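Local structure of uncharacterized protein (Eubacterium siraeum, 4NZK) at residues F92-V100 with L315-D323. The protein is of unknown function but belongs to the DHHW family of the SGNH hydrolase clan, and so may be related to esterase-like hydrolases. Sequence-based numbering, arbitrary orientation.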
loop_
_atom_site.group_PDB
_atom_site.type_symbol
_atom_site.label_atom_id
_atom_site.label_comp_id
_atom_site.label_asym_id
_atom_site.label_seq_id
_atom_site.Cartn_x
_atom_site.Cartn_y
_atom_site.Cartn_z
ATOM N N PHE A 92 -2.795 -19.492 -3.195
ATOM C CA PHE A 92 -4.049 -18.806 -3.096
ATOM C C PHE A 92 -4.786 -18.884 -4.430
ATOM O O PHE A 92 -6.003 -19.142 -4.469
ATOM C CB PHE A 92 -3.832 -17.341 -2.683
ATOM C CG PHE A 92 -5.109 -16.560 -2.631
ATOM C CD1 PHE A 92 -5.899 -16.565 -1.510
ATOM C CD2 PHE A 92 -5.514 -15.836 -3.716
ATOM C CE1 PHE A 92 -7.085 -15.852 -1.481
ATOM C CE2 PHE A 92 -6.693 -15.144 -3.705
ATOM C CZ PHE A 92 -7.477 -15.153 -2.589
ATOM N N LYS A 93 -4.080 -18.595 -5.525
ATOM C CA LYS A 93 -4.694 -18.624 -6.849
ATOM C C LYS A 93 -5.221 -20.023 -7.191
ATOM O O LYS A 93 -6.332 -20.162 -7.730
ATOM C CB LYS A 93 -3.724 -18.116 -7.901
ATOM C CG LYS A 93 -4.194 -18.332 -9.329
ATOM C CD LYS A 93 -5.464 -17.588 -9.717
ATOM C CE LYS A 93 -5.883 -18.018 -11.128
ATOM N NZ LYS A 93 -7.025 -17.192 -11.600
ATOM N N GLU A 94 -4.450 -21.064 -6.843
ATOM C CA GLU A 94 -4.930 -22.431 -7.098
ATOM C C GLU A 94 -6.258 -22.676 -6.344
ATOM O O GLU A 94 -7.139 -23.379 -6.850
ATOM C CB GLU A 94 -3.892 -23.473 -6.650
ATOM C CG GLU A 94 -2.603 -23.556 -7.438
ATOM C CD GLU A 94 -1.530 -24.433 -6.751
ATOM O OE1 GLU A 94 -1.830 -25.168 -5.766
ATOM O OE2 GLU A 94 -0.361 -24.342 -7.172
ATOM N N LYS A 95 -6.345 -22.175 -5.118
ATOM C CA LYS A 95 -7.535 -22.349 -4.259
ATOM C C LYS A 95 -8.769 -21.621 -4.769
ATOM O O LYS A 95 -9.885 -22.105 -4.617
ATOM C CB LYS A 95 -7.280 -21.888 -2.826
ATOM C CG LYS A 95 -6.188 -22.651 -2.106
ATOM C CD LYS A 95 -6.307 -24.134 -2.361
ATOM C CE LYS A 95 -5.313 -24.910 -1.505
ATOM N NZ LYS A 95 -5.706 -26.319 -1.281
ATOM N N VAL A 96 -8.583 -20.427 -5.351
ATOM C CA VAL A 96 -9.736 -19.688 -5.852
ATOM C C VAL A 96 -10.117 -20.039 -7.289
ATOM O O VAL A 96 -11.251 -19.838 -7.702
ATOM C CB VAL A 96 -9.626 -18.170 -5.631
ATOM C CG1 VAL A 96 -9.488 -17.858 -4.157
ATOM C CG2 VAL A 96 -8.489 -17.519 -6.431
ATOM N N GLY A 97 -9.169 -20.547 -8.066
ATOM C CA GLY A 97 -9.457 -21.065 -9.380
ATOM C C GLY A 97 -9.450 -20.030 -10.488
ATOM O O GLY A 97 -9.151 -18.831 -10.286
ATOM N N SER A 98 -9.784 -20.497 -11.683
ATOM C CA SER A 98 -9.680 -19.674 -12.888
ATOM C C SER A 98 -10.648 -18.511 -12.958
ATOM O O SER A 98 -10.364 -17.528 -13.647
ATOM C CB SER A 98 -9.873 -20.542 -14.127
ATOM O OG SER A 98 -11.141 -21.165 -14.083
ATOM N N SER A 99 -11.782 -18.608 -12.264
ATOM C CA SER A 99 -12.805 -17.575 -12.388
ATOM C C SER A 99 -12.584 -16.309 -11.561
ATOM O O SER A 99 -13.337 -15.341 -11.716
ATOM C CB SER A 99 -14.191 -18.149 -12.067
ATOM O OG SER A 99 -14.335 -18.317 -10.677
ATOM N N VAL A 100 -11.563 -16.311 -10.704
ATOM C CA VAL A 100 -11.218 -15.159 -9.898
ATOM C C VAL A 100 -9.865 -14.703 -10.386
ATOM O O VAL A 100 -8.911 -15.461 -10.352
ATOM C CB VAL A 100 -11.176 -15.533 -8.398
ATOM C CG1 VAL A 100 -10.752 -14.344 -7.578
ATOM C CG2 VAL A 100 -12.560 -16.042 -7.947
ATOM N N LEU A 315 -9.687 -15.544 9.225
ATOM C CA LEU A 315 -10.532 -16.398 8.444
ATOM C C LEU A 315 -9.685 -17.180 7.445
ATOM O O LEU A 315 -8.478 -17.024 7.385
ATOM C CB LEU A 315 -11.547 -15.546 7.696
ATOM C CG LEU A 315 -12.574 -14.763 8.473
ATOM C CD1 LEU A 315 -13.421 -13.988 7.489
ATOM C CD2 LEU A 315 -13.427 -15.691 9.313
ATOM N N TYR A 316 -10.348 -18.009 6.643
ATOM C CA TYR A 316 -9.704 -18.734 5.542
ATOM C C TYR A 316 -10.030 -17.985 4.240
ATOM O O TYR A 316 -11.150 -17.957 3.778
ATOM C CB TYR A 316 -10.180 -20.173 5.505
ATOM C CG TYR A 316 -9.622 -20.994 4.357
ATOM C CD1 TYR A 316 -8.246 -21.163 4.190
ATOM C CD2 TYR A 316 -10.463 -21.623 3.449
ATOM C CE1 TYR A 316 -7.718 -21.934 3.148
ATOM C CE2 TYR A 316 -9.958 -22.388 2.407
ATOM C CZ TYR A 316 -8.584 -22.547 2.254
ATOM O OH TYR A 316 -8.095 -23.300 1.229
ATOM N N ALA A 317 -9.020 -17.348 3.680
ATOM C CA ALA A 317 -9.232 -16.405 2.585
ATOM C C ALA A 317 -9.963 -16.967 1.355
ATOM O O ALA A 317 -10.836 -16.285 0.790
ATOM C CB ALA A 317 -7.927 -15.693 2.203
ATOM N N PRO A 318 -9.644 -18.195 0.935
ATOM C CA PRO A 318 -10.355 -18.667 -0.266
ATOM C C PRO A 318 -11.876 -18.766 -0.047
ATOM O O PRO A 318 -12.671 -18.459 -0.951
ATOM C CB PRO A 318 -9.700 -20.018 -0.551
ATOM C CG PRO A 318 -8.306 -19.828 -0.011
ATOM C CD PRO A 318 -8.492 -19.042 1.269
ATOM N N ASP A 319 -12.282 -19.157 1.152
ATOM C CA ASP A 319 -13.706 -19.222 1.464
ATOM C C ASP A 319 -14.307 -17.809 1.585
ATOM O O ASP A 319 -15.444 -17.590 1.209
ATOM C CB ASP A 319 -13.941 -20.001 2.738
ATOM C CG ASP A 319 -13.874 -21.512 2.531
ATOM O OD1 ASP A 319 -13.751 -22.006 1.384
ATOM O OD2 ASP A 319 -13.998 -22.199 3.574
ATOM N N PHE A 320 -13.551 -16.866 2.134
ATOM C CA PHE A 320 -13.997 -15.469 2.181
ATOM C C PHE A 320 -14.274 -14.929 0.760
ATOM O O PHE A 320 -15.262 -14.222 0.542
ATOM C CB PHE A 320 -12.924 -14.655 2.923
ATOM C CG PHE A 320 -13.244 -13.220 3.086
ATOM C CD1 PHE A 320 -14.157 -12.818 4.048
ATOM C CD2 PHE A 320 -12.615 -12.272 2.336
ATOM C CE1 PHE A 320 -14.432 -11.489 4.244
ATOM C CE2 PHE A 320 -12.896 -10.933 2.524
ATOM C CZ PHE A 320 -13.795 -10.543 3.494
ATOM N N ILE A 321 -13.400 -15.241 -0.192
ATOM C CA ILE A 321 -13.592 -14.849 -1.596
ATOM C C ILE A 321 -14.894 -15.437 -2.150
ATOM O O ILE A 321 -15.695 -14.740 -2.799
ATOM C CB ILE A 321 -12.363 -15.276 -2.458
ATOM C CG1 ILE A 321 -11.337 -14.151 -2.537
ATOM C CG2 ILE A 321 -12.696 -15.620 -3.914
ATOM C CD1 ILE A 321 -10.976 -13.473 -1.270
ATOM N N LYS A 322 -15.077 -16.733 -1.917
ATOM C CA LYS A 322 -16.232 -17.453 -2.459
ATOM C C LYS A 322 -17.527 -16.936 -1.849
ATOM O O LYS A 322 -18.502 -16.624 -2.575
ATOM C CB LYS A 322 -16.076 -18.953 -2.225
ATOM C CG LYS A 322 -14.923 -19.543 -2.997
ATOM C CD LYS A 322 -14.618 -20.989 -2.600
ATOM C CE LYS A 322 -13.425 -21.524 -3.397
ATOM N NZ LYS A 322 -12.317 -20.562 -3.328
ATOM N N ASP A 323 -17.523 -16.780 -0.532
ATOM C CA ASP A 323 -18.726 -16.364 0.179
ATOM C C ASP A 323 -19.205 -14.963 -0.206
ATOM O O ASP A 323 -20.407 -14.689 -0.164
ATOM C CB ASP A 323 -18.496 -16.422 1.686
ATOM C CG ASP A 323 -18.358 -17.871 2.232
ATOM O OD1 ASP A 323 -18.696 -18.865 1.535
ATOM O OD2 ASP A 323 -17.890 -18.015 3.395
HETATM O O HOH W 1 -13.323 -19.427 -5.964
#
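Lys322 bridges helices 83-96 and 317-323 where the first of them ends, and shows how one lysine can tie the last carbonyls of one helix to the first turn of another. Its CB, CG and CD run out extended from helix 317-323, CE comes 3.8 Å from Lys95 O, and a bend at the last torsion (chi4 50°) turns NZ back between the two helices. There NZ donates to Lys95 O at 3.2 Å, from above the carbonyl plane, and to Pro318 O, already bonded within its own helix, on the face opposite that used by Lys322 N. A water accepts a third bond from NZ and donates to Val96 O at 2.7 Å.

Both helices flank the mixed sheet of an α/β fold, as in SGNH hydrolases, packed against strands 101-107, 328-334 and 282-287; the segments 92-96 and 317-323 run at 41° to each other. Beneath the lysine the seam is apolar. With CG anti to the backbone N (chi1 177°), Phe92 brings the edge of its ring up to helix 317-323, where it meets Ala317 CB (3.8 Å from CE1) and Ile321 CG1 (4.0 Å from CZ); Val96 CG1 lies over one face, offset toward the rim. Replacing Phe92 by an alanine would probably open a gap beside Ala317 and Ile321 and deprive Val96 CG1 of the ring beneath it. Ile321 CG2 meets Val96 CG1 at 3.9 Å and Val100 CG2 slightly farther off. On the outer side Lys95 CB rests on Pro318 CG, while Pro318 CD lies over the centre of the Tyr316 ring, 3.4 Å above its plane.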